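Local coordinates for 4-aminobutyrate transaminase (Acinetobacter baumannii, PDB 6WOP), which probably catalyses the pyridoxal 5'-phosphate-dependent transfer of the amino group of 4-aminobutyrate to 2-oxoglutarate, at residues A[112-115]-A[116-120]; A[141-144]-A[145-148]; A[36-39]-A[40-44]; A[7-10]-A[11-14]. One frame throughout, in Å; residues are numbered along the deposited sequence.

Contact 1 of 4, residues A[112-115]-A[116-120]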
loop_
_atom_site.group_PDB
_atom_site.type_symbol
_atom_site.label_atom_id
_atom_site.label_comp_id
_atom_site.label_asym_id
_atom_site.label_seq_id
_atom_site.Cartn_x
_atom_site.Cartn_y
_atom_site.Cartn_z
ATOM N N GLY A 112 13.315 1.571 -20.489
ATOM C CA GLY A 112 14.131 1.896 -19.324
ATOM C C GLY A 112 13.398 1.612 -18.022
ATOM O O GLY A 112 13.965 1.025 -17.103
ATOM N N ALA A 113 12.118 1.966 -17.959
ATOM C CA ALA A 113 11.324 1.692 -16.735
ATOM C C ALA A 113 11.224 0.194 -16.460
ATOM O O ALA A 113 11.290 -0.253 -15.294
ATOM C CB ALA A 113 9.912 2.293 -16.882
ATOM N N GLU A 114 11.033 -0.617 -17.524
ATOM C CA GLU A 114 11.017 -2.074 -17.343
ATOM C C GLU A 114 12.322 -2.570 -16.785
ATOM O O GLU A 114 12.346 -3.482 -15.962
ATOM C CB GLU A 114 10.750 -2.802 -18.680
ATOM C CG GLU A 114 9.408 -3.214 -18.910
ATOM C CD GLU A 114 9.225 -3.814 -20.286
ATOM O OE1 GLU A 114 10.030 -3.569 -21.154
ATOM O OE2 GLU A 114 8.259 -4.533 -20.486
ATOM N N ALA A 115 13.445 -2.063 -17.289
ATOM C CA ALA A 115 14.730 -2.509 -16.720
ATOM C C ALA A 115 14.806 -2.193 -15.222
ATOM O O ALA A 115 15.162 -3.064 -14.401
ATOM C CB ALA A 115 15.887 -1.837 -17.451
ATOM N N VAL A 116 14.444 -0.962 -14.850
ATOM C CA VAL A 116 14.436 -0.591 -13.416
ATOM C C VAL A 116 13.451 -1.472 -12.650
ATOM O O VAL A 116 13.755 -1.987 -11.561
ATOM C CB VAL A 116 14.101 0.907 -13.235
ATOM C CG1 VAL A 116 14.091 1.241 -11.678
ATOM C CG2 VAL A 116 15.188 1.793 -13.859
ATOM N N GLU A 117 12.252 -1.649 -13.208
ATOM C CA GLU A 117 11.210 -2.395 -12.490
ATOM C C GLU A 117 11.613 -3.859 -12.324
ATOM O O GLU A 117 11.389 -4.459 -11.254
ATOM C CB GLU A 117 9.889 -2.256 -13.230
ATOM C CG GLU A 117 8.684 -2.533 -12.352
ATOM C CD GLU A 117 7.480 -1.592 -12.598
ATOM O OE1 GLU A 117 7.510 -0.724 -13.505
ATOM O OE2 GLU A 117 6.435 -1.748 -11.903
ATOM N N ASN A 118 12.254 -4.446 -13.360
ATOM C CA ASN A 118 12.748 -5.812 -13.208
ATOM C C ASN A 118 13.947 -5.895 -12.286
ATOM O O ASN A 118 14.098 -6.892 -11.588
ATOM C CB ASN A 118 13.053 -6.415 -14.581
ATOM C CG ASN A 118 11.794 -6.909 -15.245
ATOM O OD1 ASN A 118 11.313 -7.944 -14.875
ATOM N ND2 ASN A 118 11.239 -6.154 -16.222
ATOM N N ALA A 119 14.776 -4.875 -12.205
ATOM C CA ALA A 119 15.843 -4.962 -11.196
ATOM C C ALA A 119 15.255 -4.977 -9.789
ATOM O O ALA A 119 15.755 -5.685 -8.888
ATOM C CB ALA A 119 16.803 -3.787 -11.387
ATOM N N VAL A 120 14.152 -4.236 -9.593
ATOM C CA VAL A 120 13.476 -4.243 -8.288
ATOM C C VAL A 120 12.810 -5.602 -8.029
ATOM O O VAL A 120 12.863 -6.132 -6.895
ATOM C CB VAL A 120 12.452 -3.082 -8.232
ATOM C CG1 VAL A 120 11.433 -3.281 -7.041
ATOM C CG2 VAL A 120 13.206 -1.715 -8.102
#

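Contact 2 of 4, residues A[141-144]-A[145-148]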
loop_
_atom_site.group_PDB
_atom_site.type_symbol
_atom_site.label_atom_id
_atom_site.label_comp_id
_atom_site.label_asym_id
_atom_site.label_seq_id
_atom_site.Cartn_x
_atom_site.Cartn_y
_atom_site.Cartn_z
ATOM N N GLY A 141 11.371 6.242 -14.146
ATOM C CA GLY A 141 10.378 5.774 -15.112
ATOM C C GLY A 141 8.981 6.236 -14.730
ATOM O O GLY A 141 8.798 6.891 -13.696
ATOM N N ARG A 142 7.977 5.860 -15.536
ATOM C CA ARG A 142 6.646 6.412 -15.404
ATOM C C ARG A 142 5.600 5.358 -15.049
ATOM O O ARG A 142 4.406 5.631 -15.164
ATOM C CB ARG A 142 6.290 7.111 -16.717
ATOM C CG ARG A 142 7.099 8.374 -16.960
ATOM C CD ARG A 142 6.635 8.969 -18.355
ATOM N NE ARG A 142 7.302 10.231 -18.695
ATOM C CZ ARG A 142 6.793 11.420 -18.361
ATOM N NH1 ARG A 142 5.643 11.490 -17.627
ATOM N NH2 ARG A 142 7.427 12.535 -18.756
ATOM N N SER A 143 6.009 4.150 -14.659
ATOM C CA SER A 143 5.140 3.118 -14.111
ATOM C C SER A 143 4.734 3.570 -12.690
ATOM O O SER A 143 5.266 4.551 -12.144
ATOM C CB SER A 143 5.873 1.756 -14.121
ATOM O OG SER A 143 6.743 1.690 -12.985
ATOM N N PHE A 144 3.760 2.889 -12.074
ATOM C CA PHE A 144 3.445 3.270 -10.697
ATOM C C PHE A 144 4.639 3.001 -9.809
ATOM O O PHE A 144 5.053 3.884 -9.051
ATOM C CB PHE A 144 2.205 2.527 -10.231
ATOM C CG PHE A 144 0.966 3.205 -10.652
ATOM C CD1 PHE A 144 0.490 4.262 -9.901
ATOM C CD2 PHE A 144 0.310 2.837 -11.846
ATOM C CE1 PHE A 144 -0.672 4.966 -10.318
ATOM C CE2 PHE A 144 -0.818 3.493 -12.245
ATOM C CZ PHE A 144 -1.335 4.567 -11.471
ATOM N N MET A 145 5.315 1.843 -9.978
ATOM C CA MET A 145 6.458 1.655 -9.085
ATOM C C MET A 145 7.609 2.606 -9.424
ATOM O O MET A 145 8.275 3.127 -8.507
ATOM C CB MET A 145 6.959 0.215 -9.121
ATOM C CG MET A 145 8.138 -0.081 -8.189
ATOM S SD MET A 145 7.904 0.638 -6.486
ATOM C CE MET A 145 7.584 -0.734 -5.447
ATOM N N THR A 146 7.951 2.781 -10.734
ATOM C CA THR A 146 9.065 3.674 -11.009
ATOM C C THR A 146 8.696 5.145 -10.788
ATOM O O THR A 146 9.589 5.959 -10.532
ATOM C CB THR A 146 9.654 3.401 -12.441
ATOM O OG1 THR A 146 8.623 3.470 -13.447
ATOM C CG2 THR A 146 10.197 1.946 -12.484
ATOM N N MET A 147 7.412 5.507 -10.851
ATOM C CA MET A 147 7.057 6.875 -10.465
ATOM C C MET A 147 7.293 7.084 -8.976
ATOM O O MET A 147 7.708 8.168 -8.557
ATOM C CB MET A 147 5.554 7.162 -10.736
ATOM C CG MET A 147 5.268 7.551 -12.119
ATOM S SD MET A 147 3.469 8.080 -12.155
ATOM C CE MET A 147 2.579 6.536 -12.169
ATOM N N ALA A 148 6.938 6.094 -8.162
ATOM C CA ALA A 148 7.188 6.213 -6.720
ATOM C C ALA A 148 8.682 6.335 -6.460
ATOM O O ALA A 148 9.118 7.116 -5.628
ATOM C CB ALA A 148 6.623 4.973 -5.980
#

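Contact 3 of 4, residues A[36-39]-A[40-44]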
loop_
_atom_site.group_PDB
_atom_site.type_symbol
_atom_site.label_atom_id
_atom_site.label_comp_id
_atom_site.label_asym_id
_atom_site.label_seq_id
_atom_site.Cartn_x
_atom_site.Cartn_y
_atom_site.Cartn_z
ATOM N N ILE A 36 19.461 17.192 -37.610
ATOM C CA ILE A 36 18.021 16.918 -37.720
ATOM C C ILE A 36 17.427 17.960 -38.640
ATOM O O ILE A 36 17.804 19.139 -38.559
ATOM C CB ILE A 36 17.310 17.005 -36.338
ATOM C CG1 ILE A 36 17.954 16.058 -35.321
ATOM C CG2 ILE A 36 15.756 16.712 -36.507
ATOM C CD1 ILE A 36 17.577 16.501 -33.858
ATOM N N TRP A 37 16.513 17.543 -39.523
ATOM C CA TRP A 37 15.878 18.470 -40.467
ATOM C C TRP A 37 14.389 18.514 -40.189
ATOM O O TRP A 37 13.785 17.474 -39.903
ATOM C CB TRP A 37 16.057 18.041 -41.931
ATOM C CG TRP A 37 17.438 18.198 -42.486
ATOM C CD1 TRP A 37 17.937 19.268 -43.176
ATOM C CD2 TRP A 37 18.490 17.234 -42.415
ATOM N NE1 TRP A 37 19.248 19.045 -43.509
ATOM C CE2 TRP A 37 19.605 17.785 -43.094
ATOM C CE3 TRP A 37 18.595 15.946 -41.864
ATOM C CZ2 TRP A 37 20.826 17.097 -43.218
ATOM C CZ3 TRP A 37 19.814 15.227 -42.004
ATOM C CH2 TRP A 37 20.907 15.815 -42.688
ATOM N N ASP A 38 13.801 19.693 -40.257
ATOM C CA ASP A 38 12.370 19.770 -40.084
ATOM C C ASP A 38 11.695 19.629 -41.441
ATOM O O ASP A 38 12.335 19.501 -42.495
ATOM C CB ASP A 38 11.950 21.060 -39.344
ATOM C CG ASP A 38 12.171 22.341 -40.164
ATOM O OD1 ASP A 38 12.476 22.279 -41.382
ATOM O OD2 ASP A 38 12.073 23.430 -39.560
ATOM N N LYS A 39 10.367 19.703 -41.409
ATOM C CA LYS A 39 9.598 19.451 -42.603
ATOM C C LYS A 39 9.809 20.527 -43.638
ATOM O O LYS A 39 9.600 20.261 -44.825
ATOM C CB LYS A 39 8.117 19.303 -42.231
ATOM C CG LYS A 39 7.862 18.094 -41.286
ATOM C CD LYS A 39 6.402 17.986 -40.923
ATOM C CE LYS A 39 5.572 17.826 -42.164
ATOM N NZ LYS A 39 5.961 16.560 -42.848
ATOM N N GLU A 40 10.267 21.713 -43.223
ATOM C CA GLU A 40 10.558 22.788 -44.158
ATOM C C GLU A 40 12.007 22.872 -44.583
ATOM O O GLU A 40 12.347 23.767 -45.344
ATOM C CB GLU A 40 10.128 24.126 -43.570
ATOM C CG GLU A 40 8.640 24.187 -43.237
ATOM C CD GLU A 40 8.390 24.444 -41.769
ATOM O OE1 GLU A 40 8.686 23.552 -40.924
ATOM O OE2 GLU A 40 7.896 25.548 -41.460
ATOM N N GLY A 41 12.868 21.962 -44.144
ATOM C CA GLY A 41 14.236 21.928 -44.626
ATOM C C GLY A 41 15.253 22.568 -43.701
ATOM O O GLY A 41 16.462 22.466 -43.978
ATOM N N ASN A 42 14.804 23.237 -42.629
ATOM C CA ASN A 42 15.718 23.869 -41.682
ATOM C C ASN A 42 16.556 22.803 -40.993
ATOM O O ASN A 42 16.064 21.741 -40.628
ATOM C CB ASN A 42 14.959 24.659 -40.616
ATOM C CG ASN A 42 14.091 25.756 -41.211
ATOM O OD1 ASN A 42 14.586 26.629 -41.912
ATOM N ND2 ASN A 42 12.791 25.691 -40.953
ATOM N N GLN A 43 17.819 23.108 -40.785
ATOM C CA GLN A 43 18.765 22.170 -40.195
ATOM C C GLN A 43 18.997 22.537 -38.731
ATOM O O GLN A 43 19.154 23.724 -38.402
ATOM C CB GLN A 43 20.082 22.270 -40.976
ATOM C CG GLN A 43 20.736 20.966 -41.258
ATOM C CD GLN A 43 21.930 21.098 -42.208
ATOM O OE1 GLN A 43 21.787 21.153 -43.438
ATOM N NE2 GLN A 43 23.106 21.218 -41.615
ATOM N N PHE A 44 19.037 21.519 -37.860
ATOM C CA PHE A 44 19.302 21.690 -36.432
ATOM C C PHE A 44 20.494 20.842 -36.021
ATOM O O PHE A 44 20.660 19.713 -36.497
ATOM C CB PHE A 44 18.113 21.288 -35.582
ATOM C CG PHE A 44 16.965 22.205 -35.719
ATOM C CD1 PHE A 44 16.019 21.975 -36.695
ATOM C CD2 PHE A 44 16.838 23.339 -34.889
ATOM C CE1 PHE A 44 14.961 22.826 -36.854
ATOM C CE2 PHE A 44 15.765 24.193 -35.043
ATOM C CZ PHE A 44 14.825 23.943 -36.026
#

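Contact 4 of 4, residues A[7-10]-A[11-14]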
loop_
_atom_site.group_PDB
_atom_site.type_symbol
_atom_site.label_atom_id
_atom_site.label_comp_id
_atom_site.label_asym_id
_atom_site.label_seq_id
_atom_site.Cartn_x
_atom_site.Cartn_y
_atom_site.Cartn_z
ATOM N N ALA A 7 -1.120 24.043 -39.221
ATOM C CA ALA A 7 -2.136 23.010 -39.470
ATOM C C ALA A 7 -1.808 21.707 -38.741
ATOM O O ALA A 7 -2.696 21.041 -38.165
ATOM C CB ALA A 7 -2.276 22.766 -40.978
ATOM N N LEU A 8 -0.525 21.348 -38.698
ATOM C CA LEU A 8 -0.144 20.125 -38.016
ATOM C C LEU A 8 -0.285 20.234 -36.509
ATOM O O LEU A 8 -0.636 19.252 -35.830
ATOM C CB LEU A 8 1.309 19.814 -38.352
ATOM C CG LEU A 8 1.583 18.577 -39.146
ATOM C CD1 LEU A 8 3.079 18.506 -39.394
ATOM C CD2 LEU A 8 1.083 17.410 -38.290
ATOM N N ASN A 9 0.061 21.374 -35.935
ATOM C CA ASN A 9 -0.115 21.451 -34.488
ATOM C C ASN A 9 -1.594 21.494 -34.116
ATOM O O ASN A 9 -1.964 20.991 -33.054
ATOM C CB ASN A 9 0.665 22.640 -33.908
ATOM C CG ASN A 9 2.179 22.296 -33.680
ATOM O OD1 ASN A 9 2.542 21.190 -33.178
ATOM N ND2 ASN A 9 3.050 23.226 -34.045
ATOM N N ALA A 10 -2.463 22.070 -34.957
ATOM C CA ALA A 10 -3.906 21.944 -34.695
ATOM C C ALA A 10 -4.348 20.471 -34.759
ATOM O O ALA A 10 -5.155 20.012 -33.940
ATOM C CB ALA A 10 -4.721 22.777 -35.692
ATOM N N ARG A 11 -3.861 19.718 -35.737
ATOM C CA ARG A 11 -4.230 18.301 -35.786
ATOM C C ARG A 11 -3.745 17.579 -34.536
ATOM O O ARG A 11 -4.458 16.733 -33.975
ATOM C CB ARG A 11 -3.616 17.621 -37.025
ATOM C CG ARG A 11 -4.436 17.961 -38.281
ATOM C CD ARG A 11 -3.624 17.543 -39.553
ATOM N NE ARG A 11 -3.285 16.114 -39.514
ATOM C CZ ARG A 11 -2.325 15.568 -40.250
ATOM N NH1 ARG A 11 -1.580 16.303 -41.082
ATOM N NH2 ARG A 11 -2.122 14.270 -40.199
ATOM N N LYS A 12 -2.518 17.882 -34.104
ATOM C CA LYS A 12 -1.987 17.250 -32.889
ATOM C C LYS A 12 -2.919 17.461 -31.715
ATOM O O LYS A 12 -3.212 16.532 -30.947
ATOM C CB LYS A 12 -0.617 17.810 -32.557
ATOM C CG LYS A 12 0.051 17.116 -31.341
ATOM C CD LYS A 12 1.433 17.769 -31.079
ATOM C CE LYS A 12 1.353 18.621 -29.831
ATOM N NZ LYS A 12 1.919 19.956 -30.098
ATOM N N GLN A 13 -3.341 18.693 -31.522
ATOM C CA GLN A 13 -4.160 18.978 -30.353
ATOM C C GLN A 13 -5.515 18.328 -30.481
ATOM O O GLN A 13 -6.103 17.906 -29.489
ATOM C CB GLN A 13 -4.280 20.489 -30.208
ATOM C CG GLN A 13 -2.941 21.100 -29.863
ATOM C CD GLN A 13 -2.804 22.549 -30.305
ATOM O OE1 GLN A 13 -3.783 23.191 -30.727
ATOM N NE2 GLN A 13 -1.577 23.070 -30.233
ATOM N N GLN A 14 -6.068 18.284 -31.687
ATOM C CA GLN A 14 -7.362 17.634 -31.867
ATOM C C GLN A 14 -7.261 16.125 -31.640
ATOM O O GLN A 14 -8.215 15.523 -31.168
ATOM C CB GLN A 14 -7.910 17.926 -33.282
ATOM C CG GLN A 14 -9.347 17.452 -33.513
ATOM C CD GLN A 14 -9.465 15.939 -33.789
ATOM O OE1 GLN A 14 -8.512 15.277 -34.261
ATOM N NE2 GLN A 14 -10.657 15.386 -33.517
HETATM O O HOH W 1 4.379 20.507 -31.281
#

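Contact 1 of 4, residues A[112-115]-A[116-120]
The amide of Asn118 folds back over Glu114 in the opening turns of an alpha-helix, residues 112-127, a helix that lies against the central sheet of the large domain in this fold type I aminotransferase. Two donors of Asn118 grip a single carbonyl: its backbone N lies 2.8 Å from Glu114 O in the usual helical bond, and its ND2 lies 2.9 Å from that same Glu114 O. They reach the oxygen from opposite faces of the carbonyl plane, and ND2 stands 41° out of it, clear of a lone pair. With CG turned beside the backbone N (chi1 -81°), the amide hangs back toward the preceding turn and its ND2 passes within 4.2 Å of Glu114 CB. The carboxylate of Glu114 leads the other way, to Thr110 N. Glu117 departs from a different side of the helix. Its CB lies 3.2 Å from Ala113 O, the oxygen that also accepts from Glu117 N (2.7 Å), while the bent chain delivers OE1 to Ser143 OG of the same chain and OE2 to Phe144 N of the second subunit. At the start of the helix, Gly112 N and Ala113 N bind a tartrate ion, probably from the crystallisation liquor; its place at the helix N-terminus is consistent with the site where relatives hold the cofactor phosphate. Val116 and Ala115 both face Thr266 of the sheet. The methyl Val116 CG2, beside its own backbone N, sits 3.6 Å from Gly112 O.

Contact 2 of 4, residues A[141-144]-A[145-148]
Gly141 presses straight against Thr146, its CA 3.6 Å from Thr146 CB, with no side chain between them. Its phi is 141°, a value glycine takes easily, and the absence of a CB lets Thr146 OG1 come within 3.1 Å of Gly141 C. Arg142 follows, sending its long chain away to Gly293 O of the second subunit; its backbone N binds a tartrate ion, while its carbonyl oxygen meets Met147 CE at 3.6 Å. Ser143 is the hub. Its OG, held between the backbone N and the carbonyl carbon (chi1 81°), accepts from Thr146 N at 2.8 Å along an almost straight line, and also from the hydroxyl Thr146 OG1 at 2.6 Å. The same buried hydroxyl also bonds to Glu117 of its own chain. Ser143 O in turn takes the bond from Met147 N. Phe144 begins the helix, with its ring and the Met147 side chain running side by side. Met147 bends at its last torsion and lays CE over one ring face, 4.0 Å from the Phe144 ring centroid and 16° off the normal, a CH-pi contact. Phe144 N hydrogen-bonds to the carboxylate of Glu117 of the second subunit. Taken together, this is a serine N-cap opening the short helix 144-149, set at the subunit interface beside an anion-binding pocket.

Contact 3 of 4, residues A[36-39]-A[40-44]
Strands 35-38 and 43-46 run antiparallel, and Ile36 faces Phe44 as a hydrogen-bonded pair, with Phe44 N 2.8 Å from Ile36 O. They form a beta hairpin whose type I turn, Asp38 to Gly41, is closed by a G1 bulge: Gly41 N bonds to Asp38 O and Asp38 N to Asn42 O, with Gly41 at a positive phi of 100°. Trp37 and Gln43 are the non-hydrogen-bonded pair. Their side chains lie alongside each other, Gln43 CG 3.3 Å from Trp37 NE1, and the indole N-H makes a weak bond to Gln43 OE1, with the indole ring and the Gln43 amide plane 67° apart. On the other face Ile36 and Phe44 pack together, and the Phe44 ring stacks on Trp26. Lys39 leaves the turn to form a salt bridge with Glu85 of the second subunit. Asp38 fastens the turn from within. Its CG sits between backbone N and carbonyl carbon (chi1 69°), which turns the carboxylate in toward the N-H groups of the turn. Asn42 N meets Asp38 OD1 at 2.8 Å from above the carboxylate plane. Asp38 OD2 uses its syn lone pair for Asn42 ND2, also at 2.8 Å, and the oxygen lies in the amide plane of Asn42.

Contact 4 of 4, residues A[7-10]-A[11-14]
Leu8 lays its CD2 methyl over one face of the Arg11 guanidinium, 4.0 Å from Arg11 NH1 and offset toward the rim of the group. Arg11 CG, turned beside its backbone N (chi1 -78°), passes 3.5 Å from Ala7 O; the chain then bends at chi3 on its way to the second subunit. There NE forms a salt bridge with Glu92 and NH1 another with Glu85, which fixes how the flat group is turned. Through these two salt bridges the N-terminal alpha-helix 4-15 is tied to the second subunit. Leu8 and Arg11 sit one turn apart on it, and its backbone bonds, such as Lys12 N to Leu8 O at 2.9 Å, follow the regular i to i+4 pattern. On another flank Asn9 and Lys12 point the same way. Lys12 NZ makes a weak bond to Asn9 OD1 at 3.4 Å, and a water closes the triangle, donating to Asn9 OD1 at 2.7 Å and accepting from Lys12 NZ at 2.8 Å. The firmer protein partner of Asn9 OD1 is Tyr27 OH, while Asn9 ND2 bonds to Gln25 O. Gln13 runs back along the helix, its extended chain bringing CD to 3.3 Å from Asn9 O.

How the contacts relate
The four contacts fall into two pairs. Contacts 1 and 2, with centres about 10 Å apart, meet where Glu117 OE1 lies 2.6 Å from Ser143 OG, probably a hydrogen bond; Thr146 CG2 also packs on Ala113 O at 3.7 Å. Both supply backbone N-H groups to bound tartrate, which plausibly marks the cofactor region. Contacts 3 and 4, about 19 Å apart by centres, touch through Lys39 CD and Leu8 CD1 at 3.7 Å, and Lys39 and Arg11 share Glu85 of the second subunit. The pairs stay apart: contact 2 comes no nearer to contact 4 than about 14 Å between nearest atoms. All four nevertheless reach the second subunit.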